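Local atomic coordinates of DNA topoisomerase 2-associated protein PAT1 (Saccharomyces cerevisiae, PDB entry 5LMG), a protein that activates mRNA decapping and represses translation in yeast, its C-terminal domain binding the decapping enzyme Dcp2 and the exonuclease Xrn1 directly. Residues K201-A215 and Y276-G288. The protein carries 2 engineered substitutions. Numbering follows the deposited sequence.
Sequences KIGLNLITILISRAA and YIWAFLASLAASG. Engineered in segment 276-288: A279 (natural residue Gln), A286 (natural residue Leu). With EDO (1,2-ethanediol), chain J; EDO (1,2-ethanediol), chain L.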
# COMPACT_ATOMS: atom_id res chain seq x y z
N LYS A 201 -1.89 5.77 1.58
CA LYS A 201 -2.38 4.44 1.23
C LYS A 201 -1.40 3.73 0.25
O LYS A 201 -1.07 2.57 0.48
CB LYS A 201 -3.81 4.49 0.66
CG LYS A 201 -4.44 3.12 0.46
CD LYS A 201 -5.83 3.24 -0.15
CE LYS A 201 -6.66 2.01 0.10
NZ LYS A 201 -8.05 2.18 -0.39
N ILE A 202 -0.91 4.45 -0.77
CA ILE A 202 0.07 3.96 -1.77
C ILE A 202 1.41 3.65 -1.10
O ILE A 202 1.97 2.58 -1.34
CB ILE A 202 0.23 4.93 -2.99
CG1 ILE A 202 -1.14 5.28 -3.67
CG2 ILE A 202 1.27 4.41 -4.02
CD1 ILE A 202 -1.99 4.07 -4.22
N GLY A 203 1.89 4.59 -0.29
CA GLY A 203 3.14 4.45 0.47
C GLY A 203 3.13 3.22 1.34
O GLY A 203 4.04 2.39 1.24
N LEU A 204 2.05 3.05 2.14
CA LEU A 204 1.87 1.91 3.02
C LEU A 204 1.84 0.58 2.27
O LEU A 204 2.53 -0.36 2.67
CB LEU A 204 0.64 2.06 3.93
CG LEU A 204 0.66 1.20 5.20
CD1 LEU A 204 1.69 1.73 6.23
CD2 LEU A 204 -0.72 1.15 5.84
N ASN A 205 1.05 0.52 1.17
CA ASN A 205 0.95 -0.69 0.34
C ASN A 205 2.28 -1.04 -0.33
O ASN A 205 2.61 -2.22 -0.41
CB ASN A 205 -0.18 -0.57 -0.66
CG ASN A 205 -1.57 -0.60 -0.06
OD1 ASN A 205 -1.77 -0.93 1.12
ND2 ASN A 205 -2.56 -0.22 -0.85
N LEU A 206 3.06 -0.03 -0.77
CA LEU A 206 4.38 -0.27 -1.36
C LEU A 206 5.34 -0.88 -0.33
O LEU A 206 6.09 -1.79 -0.67
CB LEU A 206 4.98 0.99 -1.98
CG LEU A 206 4.49 1.35 -3.39
CD1 LEU A 206 4.83 2.78 -3.75
CD2 LEU A 206 5.07 0.41 -4.41
N ILE A 207 5.28 -0.40 0.94
CA ILE A 207 6.13 -0.93 2.02
C ILE A 207 5.74 -2.39 2.30
O ILE A 207 6.62 -3.24 2.34
CB ILE A 207 6.14 -0.02 3.29
CG1 ILE A 207 6.74 1.37 2.97
CG2 ILE A 207 6.93 -0.68 4.45
CD1 ILE A 207 6.35 2.51 3.94
N THR A 208 4.41 -2.68 2.40
CA THR A 208 3.88 -4.03 2.63
C THR A 208 4.38 -5.03 1.58
O THR A 208 4.78 -6.14 1.95
CB THR A 208 2.35 -4.02 2.73
OG1 THR A 208 1.96 -3.01 3.64
CG2 THR A 208 1.77 -5.39 3.15
N ILE A 209 4.35 -4.63 0.28
CA ILE A 209 4.85 -5.43 -0.84
C ILE A 209 6.34 -5.79 -0.62
O ILE A 209 6.68 -6.95 -0.71
CB ILE A 209 4.63 -4.71 -2.20
CG1 ILE A 209 3.14 -4.73 -2.60
CG2 ILE A 209 5.52 -5.31 -3.31
CD1 ILE A 209 2.75 -3.60 -3.49
N LEU A 210 7.21 -4.78 -0.33
CA LEU A 210 8.65 -5.00 -0.08
C LEU A 210 8.89 -5.92 1.11
O LEU A 210 9.68 -6.85 0.98
CB LEU A 210 9.45 -3.69 0.08
CG LEU A 210 9.54 -2.72 -1.10
CD1 LEU A 210 10.42 -1.53 -0.74
CD2 LEU A 210 10.12 -3.40 -2.36
N ILE A 211 8.21 -5.68 2.26
CA ILE A 211 8.35 -6.50 3.49
C ILE A 211 7.93 -7.95 3.23
O ILE A 211 8.66 -8.86 3.61
CB ILE A 211 7.58 -5.91 4.72
CG1 ILE A 211 8.14 -4.56 5.18
CG2 ILE A 211 7.53 -6.92 5.89
CD1 ILE A 211 7.15 -3.85 6.21
N SER A 212 6.72 -8.14 2.62
CA SER A 212 6.17 -9.46 2.28
C SER A 212 7.09 -10.25 1.33
O SER A 212 7.29 -11.45 1.56
CB SER A 212 4.77 -9.34 1.70
OG SER A 212 3.92 -8.72 2.64
N ARG A 213 7.68 -9.58 0.33
CA ARG A 213 8.61 -10.20 -0.62
C ARG A 213 9.93 -10.61 0.06
O ARG A 213 10.37 -11.74 -0.13
CB ARG A 213 8.84 -9.31 -1.86
CG ARG A 213 9.64 -9.97 -3.01
CD ARG A 213 9.22 -11.39 -3.44
NE ARG A 213 7.78 -11.53 -3.64
CZ ARG A 213 7.15 -12.69 -3.78
NH1 ARG A 213 7.83 -13.83 -3.75
NH2 ARG A 213 5.84 -12.73 -3.95
N ALA A 214 10.51 -9.71 0.88
CA ALA A 214 11.73 -9.94 1.66
C ALA A 214 11.56 -11.17 2.58
O ALA A 214 12.45 -12.01 2.63
CB ALA A 214 12.05 -8.70 2.50
N ALA A 215 10.38 -11.28 3.24
CA ALA A 215 10.02 -12.38 4.15
C ALA A 215 9.93 -13.75 3.44
O ALA A 215 10.17 -14.77 4.09
CB ALA A 215 8.70 -12.08 4.84
N TYR A 276 -5.99 -2.85 4.34
CA TYR A 276 -4.60 -2.57 3.95
C TYR A 276 -3.72 -2.16 5.16
O TYR A 276 -2.50 -2.36 5.12
CB TYR A 276 -4.54 -1.50 2.84
CG TYR A 276 -4.83 -0.09 3.32
CD1 TYR A 276 -6.13 0.32 3.59
CD2 TYR A 276 -3.80 0.84 3.49
CE1 TYR A 276 -6.40 1.60 4.06
CE2 TYR A 276 -4.06 2.13 3.95
CZ TYR A 276 -5.37 2.51 4.22
OH TYR A 276 -5.66 3.77 4.68
N ILE A 277 -4.32 -1.55 6.21
CA ILE A 277 -3.58 -1.14 7.42
C ILE A 277 -3.22 -2.39 8.22
O ILE A 277 -2.06 -2.54 8.63
CB ILE A 277 -4.34 -0.09 8.29
CG1 ILE A 277 -4.63 1.20 7.49
CG2 ILE A 277 -3.54 0.22 9.57
CD1 ILE A 277 -5.58 2.21 8.15
N TRP A 278 -4.22 -3.28 8.45
CA TRP A 278 -4.00 -4.53 9.18
C TRP A 278 -3.10 -5.49 8.41
O TRP A 278 -2.37 -6.24 9.04
CB TRP A 278 -5.34 -5.19 9.59
CG TRP A 278 -6.16 -4.32 10.50
CD1 TRP A 278 -7.26 -3.59 10.16
CD2 TRP A 278 -5.87 -3.99 11.88
NE1 TRP A 278 -7.70 -2.85 11.24
CE2 TRP A 278 -6.85 -3.07 12.30
CE3 TRP A 278 -4.88 -4.40 12.79
CZ2 TRP A 278 -6.89 -2.56 13.61
CZ3 TRP A 278 -4.90 -3.87 14.08
CH2 TRP A 278 -5.89 -2.96 14.48
N ALA A 279 -3.10 -5.42 7.05
CA ALA A 279 -2.22 -6.23 6.18
C ALA A 279 -0.77 -5.76 6.36
O ALA A 279 0.12 -6.59 6.50
CB ALA A 279 -2.65 -6.14 4.73
N PHE A 280 -0.56 -4.44 6.43
CA PHE A 280 0.76 -3.87 6.70
C PHE A 280 1.26 -4.32 8.09
O PHE A 280 2.40 -4.77 8.19
CB PHE A 280 0.75 -2.33 6.62
CG PHE A 280 2.00 -1.70 7.21
CD1 PHE A 280 3.20 -1.67 6.50
CD2 PHE A 280 1.98 -1.16 8.49
CE1 PHE A 280 4.35 -1.10 7.05
CE2 PHE A 280 3.14 -0.61 9.06
CZ PHE A 280 4.32 -0.58 8.33
N LEU A 281 0.40 -4.20 9.14
CA LEU A 281 0.75 -4.56 10.52
C LEU A 281 1.07 -6.04 10.65
O LEU A 281 1.95 -6.39 11.42
CB LEU A 281 -0.36 -4.16 11.51
CG LEU A 281 -0.54 -2.66 11.80
CD1 LEU A 281 -1.82 -2.41 12.58
CD2 LEU A 281 0.66 -2.09 12.59
N ALA A 282 0.37 -6.90 9.87
CA ALA A 282 0.57 -8.35 9.85
C ALA A 282 1.95 -8.65 9.25
O ALA A 282 2.70 -9.44 9.84
CB ALA A 282 -0.52 -9.03 9.04
N SER A 283 2.33 -7.97 8.15
CA SER A 283 3.64 -8.20 7.53
C SER A 283 4.78 -7.66 8.40
O SER A 283 5.83 -8.31 8.49
CB SER A 283 3.70 -7.65 6.11
OG SER A 283 3.71 -6.23 6.11
N LEU A 284 4.56 -6.51 9.08
CA LEU A 284 5.56 -5.90 9.99
C LEU A 284 5.80 -6.84 11.18
O LEU A 284 6.96 -7.15 11.47
CB LEU A 284 5.09 -4.49 10.44
CG LEU A 284 6.08 -3.63 11.26
CD1 LEU A 284 7.29 -3.16 10.43
CD2 LEU A 284 5.36 -2.45 11.89
N ALA A 285 4.72 -7.36 11.80
CA ALA A 285 4.78 -8.29 12.93
C ALA A 285 5.45 -9.64 12.60
O ALA A 285 6.25 -10.13 13.40
CB ALA A 285 3.39 -8.51 13.51
N ALA A 286 5.11 -10.22 11.42
CA ALA A 286 5.59 -11.51 10.91
C ALA A 286 7.10 -11.57 10.73
O ALA A 286 7.67 -12.63 10.97
CB ALA A 286 4.88 -11.87 9.60
N SER A 287 7.74 -10.45 10.32
CA SER A 287 9.19 -10.36 10.13
C SER A 287 9.93 -9.85 11.38
O SER A 287 11.15 -9.74 11.35
CB SER A 287 9.51 -9.50 8.91
OG SER A 287 9.25 -10.19 7.70
N GLY A 288 9.20 -9.55 12.46
CA GLY A 288 9.78 -9.05 13.70
C GLY A 288 10.03 -10.10 14.77
O GLY A 288 9.35 -11.12 14.81
C1 EDO J . -0.10 -4.84 -0.10
O1 EDO J . 0.50 -3.85 -0.90
C2 EDO J . -1.37 -4.25 0.54
O2 EDO J . -1.73 -5.02 1.67
C1 EDO L . 15.27 -8.52 13.27
O1 EDO L . 15.44 -7.12 13.27
C2 EDO L . 13.78 -8.85 13.05
O2 EDO L . 13.64 -10.14 12.50
O HOH W 1 -0.75 -2.45 3.18
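Y276, F280 and L204 have the largest shares of this contact between two helices running roughly parallel, their axes 9.3 Å apart and inclined at 33°. F280 is a knob in a hole formed by L204, I207, T208 and I211. With its CG anti to the backbone N (chi1 166°), the ring enters this hole with one face on L204 CD1 and an edge on T208 OG1. L204 CD1 sits over the centre of that face, 3.6 Å from the centroid, in a CH-pi contact. T208 OG1 lies in plane, 3.4 Å from F280 CD1. I207 CG2 meets CE1 near the ring plane. Without the F280 ring, as with an alanine here, a gap among these four side chains is likely to open and L204 CD1 would lose the face it packs on. Y276 is gripped on two faces: K201 CG rests over one, 3.9 Å from the ring centroid, and I277 CG1 of its own helix lies over the other. N205 OD1 approaches Y276 CB at 3.3 Å, with amide and ring planes perpendicular; N205 ND2 is hydrogen-bonded to Q161 of helix 151-174. Further along, I211 CG2 packs on S283 O at 3.4 Å. No direct hydrogen bond crosses between the helices. One water bridges them, hydrogen-bonded to N205 OD1, T208 OG1 and Y276 O. T208 OG1 itself donates to L204 O. The pairing, in a helical region of the TPR-related Pat1 family, therefore rests on aromatic and aliphatic packing, with a water-linked polar margin.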